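Local structure of uncharacterized protein (Legionella longbeachae NSW150, 4JZA) at residues Gly2-Glu14 and Leu23-Tyr36. The protein probably dephosphorylates phosphatidylinositol 3-phosphate as a phosphoinositide phosphatase that may alter host lipid metabolism during Legionella infection. Residues are numbered along the deposited sequence; the frame is centred on the assembly and turned at random.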
ATOM      1  N   GLY A   2      20.002  -6.144  -8.826  1.00122.07           N
ATOM      2  CA  GLY A   2      20.595  -7.491  -8.539  1.00115.56           C
ATOM      3  C   GLY A   2      20.957  -7.554  -7.057  1.00113.39           C
ATOM      4  O   GLY A   2      22.111  -7.829  -6.697  1.00 93.88           O
ATOM      5  N   LYS A   3      19.957  -7.298  -6.200  1.00107.21           N
ATOM      6  CA  LYS A   3      20.210  -6.901  -4.800  1.00 99.29           C
ATOM      7  C   LYS A   3      20.832  -8.011  -3.929  1.00 90.64           C
ATOM      8  O   LYS A   3      21.508  -7.709  -2.952  1.00 90.34           O
ATOM      9  CB  LYS A   3      18.935  -6.351  -4.133  1.00 96.68           C
ATOM     10  CG  LYS A   3      19.200  -5.621  -2.824  1.00 93.88           C
ATOM     11  CD  LYS A   3      17.924  -5.360  -2.046  1.00 98.18           C
ATOM     12  CE  LYS A   3      18.191  -4.945  -0.606  1.00 97.41           C
ATOM     13  NZ  LYS A   3      18.537  -3.507  -0.455  1.00 94.64           N
ATOM     14  N   GLY A   4      20.600  -9.280  -4.266  1.00 72.18           N
ATOM     15  CA  GLY A   4      21.178 -10.350  -3.494  1.00 58.73           C
ATOM     16  C   GLY A   4      20.207 -11.471  -3.233  1.00 54.42           C
ATOM     17  O   GLY A   4      19.079 -11.478  -3.761  1.00 45.27           O
ATOM     18  N   ILE A   5      20.673 -12.435  -2.430  1.00 47.67           N
ATOM     19  CA  ILE A   5      19.976 -13.670  -2.208  1.00 43.72           C
ATOM     20  C   ILE A   5      20.085 -14.116  -0.754  1.00 44.67           C
ATOM     21  O   ILE A   5      21.162 -14.113  -0.158  1.00 41.43           O
ATOM     22  CB  ILE A   5      20.537 -14.798  -3.088  1.00 43.88           C
ATOM     23  CG1 ILE A   5      20.692 -14.341  -4.539  1.00 43.79           C
ATOM     24  CG2 ILE A   5      19.613 -16.026  -3.036  1.00 42.40           C
ATOM     25  CD1 ILE A   5      21.683 -15.146  -5.352  1.00 44.18           C
ATOM     26  N   ILE A   6      18.950 -14.505  -0.196  1.00 45.46           N
ATOM     27  CA  ILE A   6      18.914 -15.055   1.125  1.00 48.60           C
ATOM     28  C   ILE A   6      18.502 -16.509   1.052  1.00 51.06           C
ATOM     29  O   ILE A   6      17.501 -16.875   0.407  1.00 53.30           O
ATOM     30  CB  ILE A   6      17.905 -14.298   1.963  1.00 52.74           C
ATOM     31  CG1 ILE A   6      18.363 -12.827   2.092  1.00 57.41           C
ATOM     32  CG2 ILE A   6      17.729 -14.970   3.295  1.00 53.09           C
ATOM     33  CD1 ILE A   6      17.603 -11.983   3.106  1.00 57.29           C
ATOM     34  N   VAL A   7      19.287 -17.347   1.701  1.00 49.96           N
ATOM     35  CA  VAL A   7      18.983 -18.749   1.795  1.00 49.31           C
ATOM     36  C   VAL A   7      18.682 -19.009   3.252  1.00 49.13           C
ATOM     37  O   VAL A   7      19.495 -18.715   4.120  1.00 49.23           O
ATOM     38  CB  VAL A   7      20.166 -19.598   1.360  1.00 54.07           C
ATOM     39  CG1 VAL A   7      19.879 -21.065   1.605  1.00 56.08           C
ATOM     40  CG2 VAL A   7      20.490 -19.334  -0.116  1.00 57.26           C
ATOM     41  N   ARG A   8      17.473 -19.498   3.501  1.00 48.08           N
ATOM     42  CA  ARG A   8      16.988 -19.760   4.821  1.00 43.78           C
ATOM     43  C   ARG A   8      17.213 -21.210   5.033  1.00 45.57           C
ATOM     44  O   ARG A   8      16.831 -22.050   4.207  1.00 41.99           O
ATOM     45  CB  ARG A   8      15.505 -19.445   4.926  1.00 42.19           C
ATOM     46  CG  ARG A   8      15.216 -17.966   4.698  1.00 40.26           C
ATOM     47  CD  ARG A   8      13.748 -17.673   4.689  1.00 37.11           C
ATOM     48  NE  ARG A   8      13.165 -18.031   5.959  1.00 36.53           N
ATOM     49  CZ  ARG A   8      12.281 -19.016   6.127  1.00 40.90           C
ATOM     50  NH1 ARG A   8      11.838 -19.785   5.118  1.00 43.85           N
ATOM     51  NH2 ARG A   8      11.809 -19.257   7.325  1.00 42.97           N
ATOM     52  N   VAL A   9      17.739 -21.490   6.210  1.00 48.69           N
ATOM     53  CA  VAL A   9      18.329 -22.751   6.531  1.00 50.67           C
ATOM     54  C   VAL A   9      17.884 -23.137   7.938  1.00 48.02           C
ATOM     55  O   VAL A   9      17.960 -22.344   8.815  1.00 51.13           O
ATOM     56  CB  VAL A   9      19.824 -22.513   6.396  1.00 54.29           C
ATOM     57  CG1 VAL A   9      20.610 -23.108   7.533  1.00 63.96           C
ATOM     58  CG2 VAL A   9      20.302 -23.006   5.045  1.00 56.08           C
ATOM     59  N   PRO A  10      17.363 -24.340   8.151  1.00 51.04           N
ATOM     60  CA  PRO A  10      16.901 -24.639   9.481  1.00 52.79           C
ATOM     61  C   PRO A  10      17.966 -24.491  10.517  1.00 58.98           C
ATOM     62  O   PRO A  10      19.124 -24.825  10.276  1.00 60.89           O
ATOM     63  CB  PRO A  10      16.475 -26.110   9.414  1.00 53.09           C
ATOM     64  CG  PRO A  10      16.950 -26.610   8.127  1.00 55.40           C
ATOM     65  CD  PRO A  10      17.039 -25.424   7.226  1.00 55.40           C
ATOM     66  N   HIS A  11      17.540 -24.029  11.687  1.00 68.51           N
ATOM     67  CA  HIS A  11      18.426 -23.802  12.786  1.00 73.32           C
ATOM     68  C   HIS A  11      19.105 -25.088  13.186  1.00 73.79           C
ATOM     69  O   HIS A  11      18.453 -26.122  13.327  1.00 63.37           O
ATOM     70  CB  HIS A  11      17.677 -23.243  13.974  1.00 77.95           C
ATOM     71  CG  HIS A  11      18.482 -23.243  15.229  1.00 87.50           C
ATOM     72  ND1 HIS A  11      19.427 -22.271  15.506  1.00 89.85           N
ATOM     73  CD2 HIS A  11      18.499 -24.107  16.274  1.00 84.17           C
ATOM     74  CE1 HIS A  11      19.980 -22.534  16.678  1.00 97.69           C
ATOM     75  NE2 HIS A  11      19.433 -23.638  17.165  1.00 93.06           N
ATOM     76  N   GLY A  12      20.425 -24.983  13.341  1.00 79.56           N
ATOM     77  CA  GLY A  12      21.237 -26.041  13.884  1.00 89.60           C
ATOM     78  C   GLY A  12      21.476 -27.222  12.972  1.00 96.16           C
ATOM     79  O   GLY A  12      21.686 -28.333  13.453  1.00104.85           O
ATOM     80  N   ILE A  13      21.413 -27.031  11.664  1.00 95.81           N
ATOM     81  CA  ILE A  13      21.958 -28.057  10.807  1.00 95.13           C
ATOM     82  C   ILE A  13      23.231 -27.474  10.276  1.00 96.67           C
ATOM     83  O   ILE A  13      23.330 -26.274   9.998  1.00 91.84           O
ATOM     84  CB  ILE A  13      21.020 -28.609   9.695  1.00 96.29           C
ATOM     85  CG1 ILE A  13      20.905 -27.659   8.511  1.00 98.93           C
ATOM     86  CG2 ILE A  13      19.639 -28.982  10.248  1.00 96.03           C
ATOM     87  CD1 ILE A  13      20.581 -28.406   7.237  1.00 98.83           C
ATOM     88  N   GLU A  14      24.221 -28.345  10.194  1.00103.19           N
ATOM     89  CA  GLU A  14      25.533 -27.988   9.707  1.00101.62           C
ATOM     90  C   GLU A  14      25.537 -28.381   8.248  1.00 89.88           C
ATOM     91  O   GLU A  14      24.845 -29.306   7.824  1.00 77.02           O
ATOM     92  CB  GLU A  14      26.641 -28.735  10.454  1.00111.91           C
ATOM     93  CG  GLU A  14      26.186 -29.481  11.701  1.00116.99           C
ATOM     94  CD  GLU A  14      27.256 -30.386  12.270  1.00125.45           C
ATOM     95  OE1 GLU A  14      27.882 -31.142  11.494  1.00127.32           O
ATOM     96  OE2 GLU A  14      27.459 -30.350  13.501  1.00128.56           O
ATOM     97  N   LEU A  23      25.449 -24.118  -3.454  1.00 58.49           N
ATOM     98  CA  LEU A  23      24.647 -22.957  -3.213  1.00 56.49           C
ATOM     99  C   LEU A  23      25.371 -21.775  -3.831  1.00 58.06           C
ATOM    100  O   LEU A  23      24.743 -21.026  -4.556  1.00 60.37           O
ATOM    101  CB  LEU A  23      24.367 -22.744  -1.714  1.00 56.41           C
ATOM    102  CG  LEU A  23      23.404 -23.684  -0.947  1.00 54.27           C
ATOM    103  CD1 LEU A  23      23.283 -23.264   0.520  1.00 50.10           C
ATOM    104  CD2 LEU A  23      22.037 -23.728  -1.605  1.00 56.34           C
ATOM    105  N   GLU A  24      26.685 -21.629  -3.622  1.00 61.79           N
ATOM    106  CA  GLU A  24      27.437 -20.486  -4.256  1.00 64.87           C
ATOM    107  C   GLU A  24      27.298 -20.447  -5.770  1.00 59.58           C
ATOM    108  O   GLU A  24      27.140 -19.403  -6.380  1.00 57.25           O
ATOM    109  CB  GLU A  24      28.930 -20.489  -3.898  1.00 68.16           C
ATOM    110  CG  GLU A  24      29.315 -19.555  -2.752  1.00 73.23           C
ATOM    111  CD  GLU A  24      28.957 -18.088  -3.024  1.00 77.58           C
ATOM    112  OE1 GLU A  24      28.553 -17.394  -2.066  1.00 87.49           O
ATOM    113  OE2 GLU A  24      29.067 -17.617  -4.177  1.00 72.97           O
ATOM    114  N   VAL A  25      27.307 -21.621  -6.364  1.00 61.20           N
ATOM    115  CA  VAL A  25      27.229 -21.731  -7.799  1.00 65.28           C
ATOM    116  C   VAL A  25      25.865 -21.217  -8.301  1.00 62.70           C
ATOM    117  O   VAL A  25      25.808 -20.334  -9.161  1.00 55.49           O
ATOM    118  CB  VAL A  25      27.546 -23.193  -8.244  1.00 71.07           C
ATOM    119  CG1 VAL A  25      27.131 -23.441  -9.694  1.00 71.80           C
ATOM    120  CG2 VAL A  25      29.039 -23.496  -8.056  1.00 70.27           C
ATOM    121  N   ARG A  26      24.784 -21.761  -7.725  1.00 64.73           N
ATOM    122  CA  ARG A  26      23.414 -21.451  -8.155  1.00 58.56           C
ATOM    123  C   ARG A  26      22.968 -20.059  -7.688  1.00 59.47           C
ATOM    124  O   ARG A  26      22.162 -19.407  -8.370  1.00 54.88           O
ATOM    125  CB  ARG A  26      22.455 -22.539  -7.675  1.00 56.39           C
ATOM    126  CG  ARG A  26      21.001 -22.362  -8.081  1.00 55.70           C
ATOM    127  CD  ARG A  26      20.741 -22.514  -9.579  1.00 53.87           C
ATOM    128  NE  ARG A  26      19.318 -22.332  -9.934  1.00 55.67           N
ATOM    129  CZ  ARG A  26      18.630 -21.169  -9.898  1.00 53.69           C
ATOM    130  NH1 ARG A  26      19.197 -20.040  -9.532  1.00 51.61           N
ATOM    131  NH2 ARG A  26      17.337 -21.132 -10.234  1.00 56.38           N
ATOM    132  N   PHE A  27      23.527 -19.605  -6.556  1.00 57.48           N
ATOM    133  CA  PHE A  27      23.072 -18.383  -5.845  1.00 54.24           C
ATOM    134  C   PHE A  27      24.242 -17.506  -5.400  1.00 57.00           C
ATOM    135  O   PHE A  27      24.422 -17.253  -4.199  1.00 61.10           O
ATOM    136  CB  PHE A  27      22.220 -18.794  -4.622  1.00 51.90           C
ATOM    137  CG  PHE A  27      21.022 -19.624  -4.982  1.00 51.17           C
ATOM    138  CD1 PHE A  27      20.096 -19.146  -5.895  1.00 53.67           C
ATOM    139  CD2 PHE A  27      20.836 -20.874  -4.443  1.00 53.48           C
ATOM    140  CE1 PHE A  27      18.997 -19.894  -6.249  1.00 53.60           C
ATOM    141  CE2 PHE A  27      19.733 -21.634  -4.779  1.00 52.70           C
ATOM    142  CZ  PHE A  27      18.811 -21.136  -5.677  1.00 53.35           C
ATOM    143  N   PRO A  28      25.041 -17.021  -6.370  1.00 59.50           N
ATOM    144  CA  PRO A  28      26.305 -16.368  -6.052  1.00 57.41           C
ATOM    145  C   PRO A  28      26.085 -15.123  -5.193  1.00 59.46           C
ATOM    146  O   PRO A  28      25.138 -14.335  -5.441  1.00 55.93           O
ATOM    147  CB  PRO A  28      26.880 -15.997  -7.430  1.00 57.94           C
ATOM    148  CG  PRO A  28      25.979 -16.623  -8.458  1.00 57.47           C
ATOM    149  CD  PRO A  28      24.668 -16.838  -7.785  1.00 60.12           C
ATOM    150  N   GLY A  29      26.928 -14.977  -4.172  1.00 58.24           N
ATOM    151  CA  GLY A  29      26.778 -13.905  -3.216  1.00 56.75           C
ATOM    152  C   GLY A  29      25.725 -14.132  -2.137  1.00 57.54           C
ATOM    153  O   GLY A  29      25.410 -13.217  -1.406  1.00 62.33           O
ATOM    154  N   TYR A  30      25.163 -15.328  -2.014  1.00 57.24           N
ATOM    155  CA  TYR A  30      24.040 -15.529  -1.085  1.00 57.25           C
ATOM    156  C   TYR A  30      24.399 -15.298   0.369  1.00 56.63           C
ATOM    157  O   TYR A  30      25.518 -15.472   0.754  1.00 58.43           O
ATOM    158  CB  TYR A  30      23.452 -16.938  -1.233  1.00 59.71           C
ATOM    159  CG  TYR A  30      24.275 -18.033  -0.610  1.00 58.35           C
ATOM    160  CD1 TYR A  30      24.174 -18.325   0.748  1.00 62.39           C
ATOM    161  CD2 TYR A  30      25.129 -18.783  -1.364  1.00 59.83           C
ATOM    162  CE1 TYR A  30      24.921 -19.335   1.346  1.00 61.99           C
ATOM    163  CE2 TYR A  30      25.882 -19.809  -0.777  1.00 66.72           C
ATOM    164  CZ  TYR A  30      25.780 -20.074   0.581  1.00 65.23           C
ATOM    165  OH  TYR A  30      26.530 -21.082   1.148  1.00 65.65           O
ATOM    166  N   ILE A  31      23.410 -14.918   1.169  1.00 62.98           N
ATOM    167  CA  ILE A  31      23.546 -14.762   2.607  1.00 58.30           C
ATOM    168  C   ILE A  31      22.728 -15.871   3.251  1.00 58.56           C
ATOM    169  O   ILE A  31      21.647 -16.196   2.790  1.00 54.76           O
ATOM    170  CB  ILE A  31      22.926 -13.459   3.076  1.00 60.88           C
ATOM    171  CG1 ILE A  31      23.380 -12.302   2.209  1.00 69.23           C
ATOM    172  CG2 ILE A  31      23.274 -13.194   4.524  1.00 64.22           C
ATOM    173  CD1 ILE A  31      24.867 -12.027   2.288  1.00 76.61           C
ATOM    174  N   LEU A  32      23.244 -16.435   4.332  1.00 60.68           N
ATOM    175  CA  LEU A  32      22.529 -17.434   5.093  1.00 59.18           C
ATOM    176  C   LEU A  32      21.726 -16.772   6.157  1.00 56.03           C
ATOM    177  O   LEU A  32      22.157 -15.795   6.749  1.00 51.47           O
ATOM    178  CB  LEU A  32      23.468 -18.391   5.802  1.00 63.62           C
ATOM    179  CG  LEU A  32      24.000 -19.491   4.909  1.00 69.61           C
ATOM    180  CD1 LEU A  32      25.147 -20.218   5.595  1.00 71.23           C
ATOM    181  CD2 LEU A  32      22.861 -20.441   4.555  1.00 69.29           C
ATOM    182  N   GLU A  33      20.556 -17.348   6.397  1.00 55.39           N
ATOM    183  CA  GLU A  33      19.631 -16.912   7.432  1.00 54.08           C
ATOM    184  C   GLU A  33      19.016 -18.119   8.075  1.00 49.42           C
ATOM    185  O   GLU A  33      18.605 -19.043   7.400  1.00 50.53           O
ATOM    186  CB  GLU A  33      18.543 -16.083   6.803  1.00 55.65           C
ATOM    187  CG  GLU A  33      17.601 -15.447   7.776  1.00 60.11           C
ATOM    188  CD  GLU A  33      16.833 -14.354   7.105  1.00 60.17           C
ATOM    189  OE1 GLU A  33      15.601 -14.472   7.021  1.00 65.49           O
ATOM    190  OE2 GLU A  33      17.494 -13.420   6.621  1.00 57.77           O
ATOM    191  N   THR A  34      18.942 -18.103   9.385  1.00 49.35           N
ATOM    192  CA  THR A  34      18.442 -19.240  10.122  1.00 48.24           C
ATOM    193  C   THR A  34      16.960 -19.123  10.429  1.00 51.59           C
ATOM    194  O   THR A  34      16.473 -18.013  10.778  1.00 58.01           O
ATOM    195  CB  THR A  34      19.190 -19.321  11.425  1.00 48.38           C
ATOM    196  OG1 THR A  34      20.452 -19.892  11.137  1.00 50.51           O
ATOM    197  CG2 THR A  34      18.532 -20.242  12.347  1.00 51.42           C
ATOM    198  N   TYR A  35      16.227 -20.237  10.311  1.00 49.16           N
ATOM    199  CA  TYR A  35      14.833 -20.286  10.810  1.00 49.88           C
ATOM    200  C   TYR A  35      14.606 -21.453  11.759  1.00 52.92           C
ATOM    201  O   TYR A  35      15.388 -22.384  11.790  1.00 53.58           O
ATOM    202  CB  TYR A  35      13.820 -20.328   9.659  1.00 47.03           C
ATOM    203  CG  TYR A  35      13.795 -21.602   8.817  1.00 48.92           C
ATOM    204  CD1 TYR A  35      14.728 -21.831   7.810  1.00 49.71           C
ATOM    205  CD2 TYR A  35      12.802 -22.546   8.985  1.00 51.04           C
ATOM    206  CE1 TYR A  35      14.669 -22.974   7.025  1.00 48.61           C
ATOM    207  CE2 TYR A  35      12.726 -23.681   8.189  1.00 47.80           C
ATOM    208  CZ  TYR A  35      13.653 -23.888   7.215  1.00 49.84           C
ATOM    209  OH  TYR A  35      13.564 -25.039   6.454  1.00 52.57           O
ATOM    210  N   TYR A  36      13.526 -21.377  12.532  1.00 57.12           N
ATOM    211  CA  TYR A  36      13.153 -22.391  13.524  1.00 57.59           C
ATOM    212  C   TYR A  36      11.824 -23.059  13.164  1.00 54.90           C
ATOM    213  O   TYR A  36      11.194 -22.706  12.179  1.00 49.84           O
ATOM    214  CB  TYR A  36      13.047 -21.722  14.888  1.00 62.21           C
ATOM    215  CG  TYR A  36      14.326 -21.016  15.273  1.00 67.80           C
ATOM    216  CD1 TYR A  36      14.641 -19.747  14.758  1.00 73.26           C
ATOM    217  CD2 TYR A  36      15.219 -21.615  16.150  1.00 69.20           C
ATOM    218  CE1 TYR A  36      15.822 -19.106  15.112  1.00 77.41           C
ATOM    219  CE2 TYR A  36      16.388 -20.988  16.517  1.00 73.72           C
ATOM    220  CZ  TYR A  36      16.693 -19.739  15.996  1.00 79.07           C
ATOM    221  OH  TYR A  36      17.870 -19.144  16.382  1.00 80.03           O
TER
HETATM  222  O   HOH W   1      23.274 -11.716  -1.107  1.00 44.57           O
HETATM  223  O   HOH W   2      13.996 -16.347   8.404  1.00 43.33           O
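V7 is held to strand 31-35 through both its backbone N and its backbone O, the N donating to I31 O at 2.8 Å and the O accepting from E33 N. The pattern repeats from I31 N on I5 O to H11 N on Y35 O, giving six bonds, five between the parallel strands and the last from H11, just beyond strand 5-10. P10 costs the pairing nothing, because the residues that donate to strand 31-35 are V7, V9 and H11.

The tight part lies beneath helix 17-26, where branched residues suit a strand lying under a helix. V7 CG2 packs on Y30 CD1 at 3.9 Å and CG1 approaches L23 CD1, while V9 CG2 meets L32 CD2 at 3.7 Å. I5 sends CD1 across CB of F27, the first residue past the helix, which also opens the type II turn F27-Y30, whose third residue, G29, takes positive phi.

On the other face Y35 turns its ring back over strand 5-10, with CG between the backbone N and the carbonyl carbon (chi1 68°). P10 CA sits over one side of the ring, 4.0 Å from its centroid, and the R8 guanidinium covers the other as an off-centre cation-pi partner. R8 also bonds T147 and S602, and Y35 OH bonds L148 O, so the polar ends of both reach beyond this strand pair.

The looser, wetter side starts at E33: its OE1 stays 4.4 Å from R8 NE, and a water bridges them. At the exposed end, H11 and Y36 form an offset stack with planes 24° apart.

Together the strands and helix 17-26 make a beta-alpha-beta unit at one border of the mixed sheet. Strand 31-35 is outermost within the chain, whereas strand 5-10 also pairs with strand 144-150; F27 reaches V146 on that strand and V163 on strand 159-166, and L23 touches M365 of strand 365-374.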